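SmhA (Serratia marcescens, PDB 7A27) is a component of the tripartite alpha-pore-forming toxin Smh and probably helps to form membrane pores after a change from its soluble form. Local coordinates at residues Val52-Tyr57 with Ser275-Val280; Ala92-Tyr97 with Gln333-Asn338; Ala203-Gly208 with Tyr231-Ile236. All coordinates share one frame; numbering follows the deposited sequence.

Contact 1: Val52-Tyr57 with Ser275-Val280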
loop_
_atom_site.group_PDB
_atom_site.type_symbol
_atom_site.label_atom_id
_atom_site.label_comp_id
_atom_site.label_asym_id
_atom_site.label_seq_id
_atom_site.Cartn_x
_atom_site.Cartn_y
_atom_site.Cartn_z
ATOM N N VAL A 52 -2.155 -25.300 17.975
ATOM C CA VAL A 52 -1.061 -24.392 18.448
ATOM C C VAL A 52 -0.355 -23.718 17.257
ATOM O O VAL A 52 0.084 -22.572 17.445
ATOM C CB VAL A 52 -0.052 -25.072 19.403
ATOM C CG1 VAL A 52 -0.708 -25.452 20.728
ATOM C CG2 VAL A 52 0.674 -26.260 18.784
ATOM N N LYS A 53 -0.265 -24.369 16.088
ATOM C CA LYS A 53 0.449 -23.830 14.896
ATOM C C LYS A 53 -0.388 -22.710 14.268
ATOM O O LYS A 53 0.233 -21.703 13.832
ATOM C CB LYS A 53 0.792 -24.922 13.875
ATOM C CG LYS A 53 1.536 -26.127 14.446
ATOM C CD LYS A 53 2.469 -26.886 13.519
ATOM C CE LYS A 53 3.677 -26.054 13.119
ATOM N NZ LYS A 53 4.852 -26.891 12.774
ATOM N N ILE A 54 -1.719 -22.863 14.249
ATOM C CA ILE A 54 -2.674 -21.840 13.724
ATOM C C ILE A 54 -2.682 -20.629 14.669
ATOM O O ILE A 54 -2.400 -19.516 14.188
ATOM C CB ILE A 54 -4.093 -22.414 13.531
ATOM C CG1 ILE A 54 -4.117 -23.562 12.516
ATOM C CG2 ILE A 54 -5.070 -21.313 13.128
ATOM C CD1 ILE A 54 -5.406 -24.361 12.506
ATOM N N LYS A 55 -2.998 -20.825 15.955
ATOM C CA LYS A 55 -3.034 -19.745 16.982
ATOM C C LYS A 55 -1.716 -18.955 16.965
ATOM O O LYS A 55 -1.785 -17.725 17.080
ATOM C CB LYS A 55 -3.276 -20.312 18.384
ATOM C CG LYS A 55 -4.708 -20.741 18.680
ATOM C CD LYS A 55 -4.890 -21.345 20.065
ATOM C CE LYS A 55 -6.312 -21.794 20.355
ATOM N NZ LYS A 55 -6.398 -22.582 21.607
ATOM N N ALA A 56 -0.565 -19.631 16.837
ATOM C CA ALA A 56 0.789 -19.020 16.813
ATOM C C ALA A 56 0.945 -18.163 15.559
ATOM O O ALA A 56 1.478 -17.053 15.682
ATOM C CB ALA A 56 1.867 -20.072 16.861
ATOM N N TYR A 57 0.517 -18.675 14.403
ATOM C CA TYR A 57 0.614 -17.970 13.104
ATOM C C TYR A 57 -0.339 -16.775 13.108
ATOM O O TYR A 57 0.080 -15.672 12.715
ATOM C CB TYR A 57 0.322 -18.923 11.945
ATOM C CG TYR A 57 0.457 -18.351 10.550
ATOM C CD1 TYR A 57 1.637 -17.763 10.115
ATOM C CD2 TYR A 57 -0.564 -18.496 9.626
ATOM C CE1 TYR A 57 1.774 -17.291 8.821
ATOM C CE2 TYR A 57 -0.440 -18.039 8.324
ATOM C CZ TYR A 57 0.732 -17.436 7.918
ATOM O OH TYR A 57 0.838 -16.998 6.631
ATOM N N SER A 275 -9.765 -26.349 7.299
ATOM C CA SER A 275 -10.629 -25.266 6.758
ATOM C C SER A 275 -10.205 -23.930 7.391
ATOM O O SER A 275 -10.018 -22.942 6.650
ATOM C CB SER A 275 -12.091 -25.559 7.004
ATOM O OG SER A 275 -12.469 -26.818 6.450
ATOM N N VAL A 276 -10.029 -23.913 8.719
ATOM C CA VAL A 276 -9.605 -22.703 9.485
ATOM C C VAL A 276 -8.221 -22.272 8.980
ATOM O O VAL A 276 -8.090 -21.133 8.525
ATOM C CB VAL A 276 -9.606 -22.952 11.004
ATOM C CG1 VAL A 276 -9.004 -21.773 11.759
ATOM C CG2 VAL A 276 -10.995 -23.260 11.537
ATOM N N ALA A 277 -7.239 -23.173 9.029
ATOM C CA ALA A 277 -5.847 -22.927 8.591
ATOM C C ALA A 277 -5.835 -22.265 7.203
ATOM O O ALA A 277 -5.072 -21.296 7.027
ATOM C CB ALA A 277 -5.069 -24.215 8.608
ATOM N N LYS A 278 -6.675 -22.752 6.280
ATOM C CA LYS A 278 -6.775 -22.243 4.889
ATOM C C LYS A 278 -7.332 -20.821 4.887
ATOM O O LYS A 278 -6.781 -19.991 4.131
ATOM C CB LYS A 278 -7.687 -23.117 4.024
ATOM C CG LYS A 278 -7.170 -24.484 3.623
ATOM C CD LYS A 278 -7.942 -25.025 2.410
ATOM C CE LYS A 278 -7.031 -25.554 1.324
ATOM N NZ LYS A 278 -5.978 -24.600 0.898
ATOM N N SER A 279 -8.376 -20.570 5.692
ATOM C CA SER A 279 -9.045 -19.252 5.838
ATOM C C SER A 279 -8.046 -18.179 6.302
ATOM O O SER A 279 -8.131 -17.020 5.788
ATOM C CB SER A 279 -10.191 -19.323 6.789
ATOM O OG SER A 279 -10.604 -18.010 7.105
ATOM N N VAL A 280 -7.168 -18.540 7.251
ATOM C CA VAL A 280 -6.133 -17.637 7.838
ATOM C C VAL A 280 -5.078 -17.346 6.778
ATOM O O VAL A 280 -4.745 -16.160 6.594
ATOM C CB VAL A 280 -5.476 -18.233 9.098
ATOM C CG1 VAL A 280 -4.261 -17.437 9.541
ATOM C CG2 VAL A 280 -6.467 -18.329 10.239
#
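Ile-54 reaches across from helix 48-96 to Val-276, Ala-277 and Val-280 of helix 272-299, joining two rods of the long helical bundle expected of a ClyA-like alpha-pore-forming toxin. The two helix segments run nearly parallel, their directions 19° apart and their axes 10.5 Å from each other. Nearest backbones belong to Ile-54 and Ala-277, with 6.1 Å between their CA atoms; the small methyl of the alanine suits a place where a branched chain must come in. Ile-54 spreads its two arms over different neighbours. CG1 lies anti to the carbonyl carbon (chi1 -61°), which carries the longer arm to Ala-277, where CD1 of Ile-54 meets CB of Ala-277 at 3.9 Å. CG2 of Ile-54, anti to the backbone N, branches off from CB toward CG1 of Val-276 at 4.2 Å, the two side chains crossing at about a right angle, while the same CG2 stands 4.4 Å from CG2 of Val-280. Valine suits both places, since each presents a short, stiff branch to the isoleucine. One helical turn beyond Ile-54, Tyr-57 and Val-280 slide past one another in opposite directions. The tyrosine ring also stacks with Phe-147 of helix 104-155, and its hydroxyl is hydrogen-bonded to Gln-281, so the buried polar tip is satisfied while the carbons join the apolar core. CG1 of Val-280 meets the ring obliquely, 3.8 Å from CD2 of Tyr-57 and 4.1 Å from its CE2.

Contact 2: Ala92-Tyr97 with Gln333-Asn338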
loop_
_atom_site.group_PDB
_atom_site.type_symbol
_atom_site.label_atom_id
_atom_site.label_comp_id
_atom_site.label_asym_id
_atom_site.label_seq_id
_atom_site.Cartn_x
_atom_site.Cartn_y
_atom_site.Cartn_z
ATOM N N ALA A 92 8.943 29.485 -3.056
ATOM C CA ALA A 92 9.818 30.537 -2.516
ATOM C C ALA A 92 10.750 31.042 -3.619
ATOM O O ALA A 92 10.912 32.283 -3.734
ATOM C CB ALA A 92 10.598 29.990 -1.355
ATOM N N VAL A 93 11.341 30.113 -4.385
ATOM C CA VAL A 93 12.258 30.439 -5.518
ATOM C C VAL A 93 11.463 31.259 -6.533
ATOM O O VAL A 93 11.998 32.251 -7.075
ATOM C CB VAL A 93 12.863 29.191 -6.183
ATOM C CG1 VAL A 93 13.798 29.571 -7.313
ATOM C CG2 VAL A 93 13.609 28.317 -5.196
ATOM N N ASN A 94 10.219 30.858 -6.773
ATOM C CA ASN A 94 9.326 31.574 -7.708
ATOM C C ASN A 94 9.210 33.022 -7.238
ATOM O O ASN A 94 9.543 33.917 -8.031
ATOM C CB ASN A 94 7.959 30.910 -7.805
ATOM C CG ASN A 94 7.317 31.172 -9.136
ATOM O OD1 ASN A 94 8.014 31.258 -10.146
ATOM N ND2 ASN A 94 6.001 31.270 -9.138
ATOM N N ALA A 95 8.808 33.218 -5.974
ATOM C CA ALA A 95 8.590 34.536 -5.324
ATOM C C ALA A 95 9.862 35.407 -5.399
ATOM O O ALA A 95 9.736 36.630 -5.592
ATOM C CB ALA A 95 8.118 34.325 -3.906
ATOM N N LEU A 96 11.039 34.791 -5.259
ATOM C CA LEU A 96 12.358 35.479 -5.331
ATOM C C LEU A 96 12.523 36.144 -6.704
ATOM O O LEU A 96 13.199 37.171 -6.783
ATOM C CB LEU A 96 13.475 34.456 -5.071
ATOM C CG LEU A 96 14.907 34.950 -5.319
ATOM C CD1 LEU A 96 15.214 36.177 -4.468
ATOM C CD2 LEU A 96 15.954 33.855 -5.093
ATOM N N TYR A 97 11.939 35.572 -7.764
ATOM C CA TYR A 97 12.055 36.085 -9.157
ATOM C C TYR A 97 10.974 37.154 -9.438
ATOM O O TYR A 97 10.381 37.198 -10.548
ATOM C CB TYR A 97 12.139 34.920 -10.148
ATOM C CG TYR A 97 13.548 34.488 -10.480
ATOM C CD1 TYR A 97 14.241 35.088 -11.522
ATOM C CD2 TYR A 97 14.191 33.484 -9.777
ATOM C CE1 TYR A 97 15.527 34.697 -11.866
ATOM C CE2 TYR A 97 15.477 33.085 -10.103
ATOM C CZ TYR A 97 16.153 33.696 -11.147
ATOM O OH TYR A 97 17.417 33.289 -11.484
ATOM N N GLN A 333 10.606 32.342 -16.172
ATOM C CA GLN A 333 9.662 31.508 -16.960
ATOM C C GLN A 333 9.913 30.016 -16.656
ATOM O O GLN A 333 8.936 29.317 -16.308
ATOM C CB GLN A 333 9.812 31.914 -18.435
ATOM C CG GLN A 333 9.267 30.912 -19.452
ATOM C CD GLN A 333 7.797 30.647 -19.244
ATOM O OE1 GLN A 333 7.093 31.438 -18.612
ATOM N NE2 GLN A 333 7.325 29.528 -19.779
ATOM N N ILE A 334 11.170 29.558 -16.738
ATOM C CA ILE A 334 11.566 28.139 -16.481
ATOM C C ILE A 334 11.160 27.782 -15.039
ATOM O O ILE A 334 10.628 26.664 -14.826
ATOM C CB ILE A 334 13.075 27.870 -16.705
ATOM C CG1 ILE A 334 13.639 28.265 -18.072
ATOM C CG2 ILE A 334 13.378 26.413 -16.408
ATOM C CD1 ILE A 334 13.361 27.342 -19.230
ATOM N N ILE A 335 11.383 28.692 -14.082
ATOM C CA ILE A 335 11.076 28.475 -12.634
ATOM C C ILE A 335 9.557 28.507 -12.394
ATOM O O ILE A 335 9.050 27.585 -11.701
ATOM C CB ILE A 335 11.840 29.479 -11.752
ATOM C CG1 ILE A 335 13.338 29.186 -11.772
ATOM C CG2 ILE A 335 11.304 29.468 -10.333
ATOM C CD1 ILE A 335 14.173 30.254 -11.099
ATOM N N SER A 336 8.850 29.504 -12.937
ATOM C CA SER A 336 7.379 29.636 -12.762
ATOM C C SER A 336 6.671 28.360 -13.241
ATOM O O SER A 336 5.707 27.956 -12.574
ATOM C CB SER A 336 6.830 30.861 -13.448
ATOM O OG SER A 336 6.252 30.550 -14.708
ATOM N N LEU A 337 7.125 27.774 -14.353
ATOM C CA LEU A 337 6.533 26.546 -14.961
ATOM C C LEU A 337 6.753 25.343 -14.037
ATOM O O LEU A 337 5.814 24.540 -13.844
ATOM C CB LEU A 337 7.165 26.227 -16.330
ATOM C CG LEU A 337 6.588 26.820 -17.614
ATOM C CD1 LEU A 337 6.834 25.832 -18.758
ATOM C CD2 LEU A 337 5.097 27.145 -17.498
ATOM N N ASN A 338 7.974 25.200 -13.524
ATOM C CA ASN A 338 8.349 24.063 -12.653
ATOM C C ASN A 338 7.621 24.208 -11.306
ATOM O O ASN A 338 7.290 23.168 -10.714
ATOM C CB ASN A 338 9.863 23.904 -12.642
ATOM C CG ASN A 338 10.362 23.245 -13.914
ATOM O OD1 ASN A 338 9.944 22.134 -14.240
ATOM N ND2 ASN A 338 11.273 23.895 -14.620
#
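The ring of Tyr-97 meets CD1 of Ile-335 obliquely, with CE2 of Tyr-97 and CD1 of Ile-335 3.3 Å apart; at the ring's edge, in its plane, lies the carbonyl oxygen of Val-93 from its own segment. The other flat group, the side-chain amide of Asn-94, turns its oxygen to the facing helix, where OD1 of Asn-94 lies 3.5 Å from CB of Ser-336. The backbone N of Ser-336 is also close to that oxygen, but the angle is poor and the pair is not a hydrogen bond. With CG anti to the backbone N (chi1 -153°), the amide of Asn-94 is brought nearer to the facing helix than its CB direction alone would suggest. Between these two groups Ile-335 divides its branches. Its CG2 touches Asn-94, while CD1 of Ile-335, at the end of the longer arm, also reaches CG1 of Val-93 at 3.9 Å. Isoleucine fits here because one residue can fill the angle between valine and tyrosine, crossing both side chains at about a right angle. The short helical segments run roughly antiparallel, 148° between their directions and 9.2 Å between their axes; they lie on helices 48-96 and 325-358, with Tyr-97 just beyond the end of the first. Helix 104-155 also packs on Val-93 and Tyr-97. Small Ser-336 allows the backbones to approach. The chemistry is therefore mainly apolar, centred on buried Ile-335, with a partly exposed polar rim of Asn-94 and Ser-336, where the Asn-94 oxygen makes no hydrogen bond to the facing segment.

Contact 3: Ala203-Gly208 with Tyr231-Ile236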
loop_
_atom_site.group_PDB
_atom_site.type_symbol
_atom_site.label_atom_id
_atom_site.label_comp_id
_atom_site.label_asym_id
_atom_site.label_seq_id
_atom_site.Cartn_x
_atom_site.Cartn_y
_atom_site.Cartn_z
ATOM N N ALA A 203 -18.260 -16.261 5.312
ATOM C CA ALA A 203 -18.265 -17.731 5.448
ATOM C C ALA A 203 -18.123 -18.128 6.913
ATOM O O ALA A 203 -17.892 -17.250 7.760
ATOM C CB ALA A 203 -17.139 -18.307 4.628
ATOM N N ALA A 204 -18.234 -19.420 7.191
ATOM C CA ALA A 204 -18.169 -19.979 8.552
ATOM C C ALA A 204 -17.722 -21.434 8.488
ATOM O O ALA A 204 -17.977 -22.080 7.455
ATOM C CB ALA A 204 -19.522 -19.842 9.177
ATOM N N VAL A 205 -17.084 -21.907 9.557
ATOM C CA VAL A 205 -16.550 -23.291 9.683
ATOM C C VAL A 205 -17.149 -23.933 10.926
ATOM O O VAL A 205 -16.700 -23.644 12.026
ATOM C CB VAL A 205 -15.011 -23.297 9.759
ATOM C CG1 VAL A 205 -14.439 -24.721 9.775
ATOM C CG2 VAL A 205 -14.386 -22.493 8.628
ATOM N N PRO A 206 -18.195 -24.780 10.806
ATOM C CA PRO A 206 -18.677 -25.566 11.946
ATOM C C PRO A 206 -17.536 -26.400 12.557
ATOM O O PRO A 206 -16.787 -26.966 11.789
ATOM C CB PRO A 206 -19.738 -26.490 11.329
ATOM C CG PRO A 206 -20.197 -25.760 10.072
ATOM C CD PRO A 206 -18.989 -24.980 9.589
ATOM N N LEU A 207 -17.432 -26.452 13.894
ATOM C CA LEU A 207 -16.388 -27.191 14.657
ATOM C C LEU A 207 -17.052 -28.358 15.422
ATOM O O LEU A 207 -18.051 -28.102 16.095
ATOM C CB LEU A 207 -15.698 -26.166 15.569
ATOM C CG LEU A 207 -15.072 -24.947 14.864
ATOM C CD1 LEU A 207 -14.466 -23.951 15.834
ATOM C CD2 LEU A 207 -14.002 -25.358 13.869
ATOM N N GLY A 208 -16.602 -29.599 15.179
ATOM C CA GLY A 208 -17.126 -30.862 15.764
ATOM C C GLY A 208 -17.631 -30.713 17.211
ATOM O O GLY A 208 -16.926 -30.163 18.060
ATOM N N TYR A 231 -16.150 -20.948 13.619
ATOM C CA TYR A 231 -15.091 -19.961 13.280
ATOM C C TYR A 231 -15.632 -19.050 12.167
ATOM O O TYR A 231 -15.817 -19.552 11.032
ATOM C CB TYR A 231 -13.800 -20.698 12.901
ATOM C CG TYR A 231 -12.664 -19.788 12.522
ATOM C CD1 TYR A 231 -11.817 -19.261 13.475
ATOM C CD2 TYR A 231 -12.458 -19.418 11.208
ATOM C CE1 TYR A 231 -10.802 -18.382 13.134
ATOM C CE2 TYR A 231 -11.430 -18.562 10.846
ATOM C CZ TYR A 231 -10.611 -18.018 11.814
ATOM O OH TYR A 231 -9.597 -17.171 11.463
ATOM N N MET A 232 -15.901 -17.775 12.482
ATOM C CA MET A 232 -16.485 -16.784 11.529
ATOM C C MET A 232 -15.392 -16.108 10.698
ATOM O O MET A 232 -14.510 -15.454 11.289
ATOM C CB MET A 232 -17.309 -15.722 12.263
ATOM C CG MET A 232 -18.419 -16.340 13.094
ATOM S SD MET A 232 -19.671 -17.129 12.024
ATOM C CE MET A 232 -20.909 -15.826 12.069
ATOM N N ILE A 233 -15.505 -16.210 9.370
ATOM C CA ILE A 233 -14.510 -15.696 8.380
ATOM C C ILE A 233 -14.924 -14.308 7.893
ATOM O O ILE A 233 -16.026 -14.157 7.319
ATOM C CB ILE A 233 -14.358 -16.672 7.207
ATOM C CG1 ILE A 233 -13.922 -18.055 7.707
ATOM C CG2 ILE A 233 -13.416 -16.109 6.159
ATOM C CD1 ILE A 233 -13.973 -19.169 6.684
ATOM N N SER A 234 -14.053 -13.330 8.129
ATOM C CA SER A 234 -14.230 -11.917 7.721
ATOM C C SER A 234 -13.619 -11.755 6.327
ATOM O O SER A 234 -12.575 -12.393 6.045
ATOM C CB SER A 234 -13.623 -10.963 8.734
ATOM O OG SER A 234 -14.163 -11.175 10.044
ATOM N N GLY A 235 -14.270 -10.975 5.470
ATOM C CA GLY A 235 -13.781 -10.697 4.112
ATOM C C GLY A 235 -14.000 -9.243 3.756
ATOM O O GLY A 235 -14.980 -8.649 4.289
ATOM N N ILE A 236 -13.123 -8.688 2.910
ATOM C CA ILE A 236 -13.239 -7.292 2.390
ATOM C C ILE A 236 -14.544 -7.211 1.597
ATOM O O ILE A 236 -14.942 -8.254 1.024
ATOM C CB ILE A 236 -12.056 -6.892 1.487
ATOM C CG1 ILE A 236 -10.698 -7.022 2.185
ATOM C CG2 ILE A 236 -12.261 -5.492 0.934
ATOM C CD1 ILE A 236 -10.524 -6.134 3.381
#
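Ile-233 packs against Ala-203, its partner in a hydrogen-bonded pair of a two-stranded antiparallel sheet whose long connection is partly disordered, consistent with the beta-tongue in the head of ClyA-like toxins. CB of Ile-233 sits 3.6 Å from the carbonyl oxygen of Ala-203, and CG1, anti to the carbonyl carbon (chi1 -58°), passes beside that same oxygen. CD1 then ends between two apolar groups: CB of Ala-203 and CG2 of Val-205, each 3.9 Å from CD1 of Ile-233. Alanine opposite the isoleucine is small enough to let this arm lie along the sheet toward the valine, which it meets diagonally. The backbones are tied by N of Ile-233 donating to O of Ala-203 (3.1 Å) and by a reciprocal pair, N of Val-205 to O of Tyr-231 and N of Tyr-231 to O of Val-205. Between them Ala-204 and Met-232 form a non-hydrogen-bonded pair whose side chains point to the other face, where CB of Ala-204 rests 3.9 Å from SD of Met-232; the bent, flexible methionine suits this partly exposed surface. On the edge of strand 230-237 turned from its partner strand, Met-232 bonds through its backbone to Gln-38 and Gln-39. The face bearing Ala-203, Val-205, Tyr-231 and Ile-233 is laid on helices 247-268 and 272-299, with Tyr-264 beneath Ala-203 and Ile-233, and Ser-279 beneath Tyr-231 and Ile-233.

Overall arrangement
Contacts 1 and 3 form one neighbourhood at the same end of the elongated chain, their centres 12 Å apart, whereas contact 2 lies at the other end, its centre 58 Å from that of contact 1 and 59 Å from that of contact 3. Helix 48-96 spans this length, entering contact 1 near its start and contact 2 near its finish. Segment 275-280 forms part of the floor beneath the two strands of the probable beta-tongue: OG of Ser-279 lies 3.4 Å from CG1 of Ile-233. Along the sequence, contact 3 is nested inside the loops closed by both helix contacts. All three lie away from Asn-359, a residue seen to bind calcium, although no calcium is bound to this chain here.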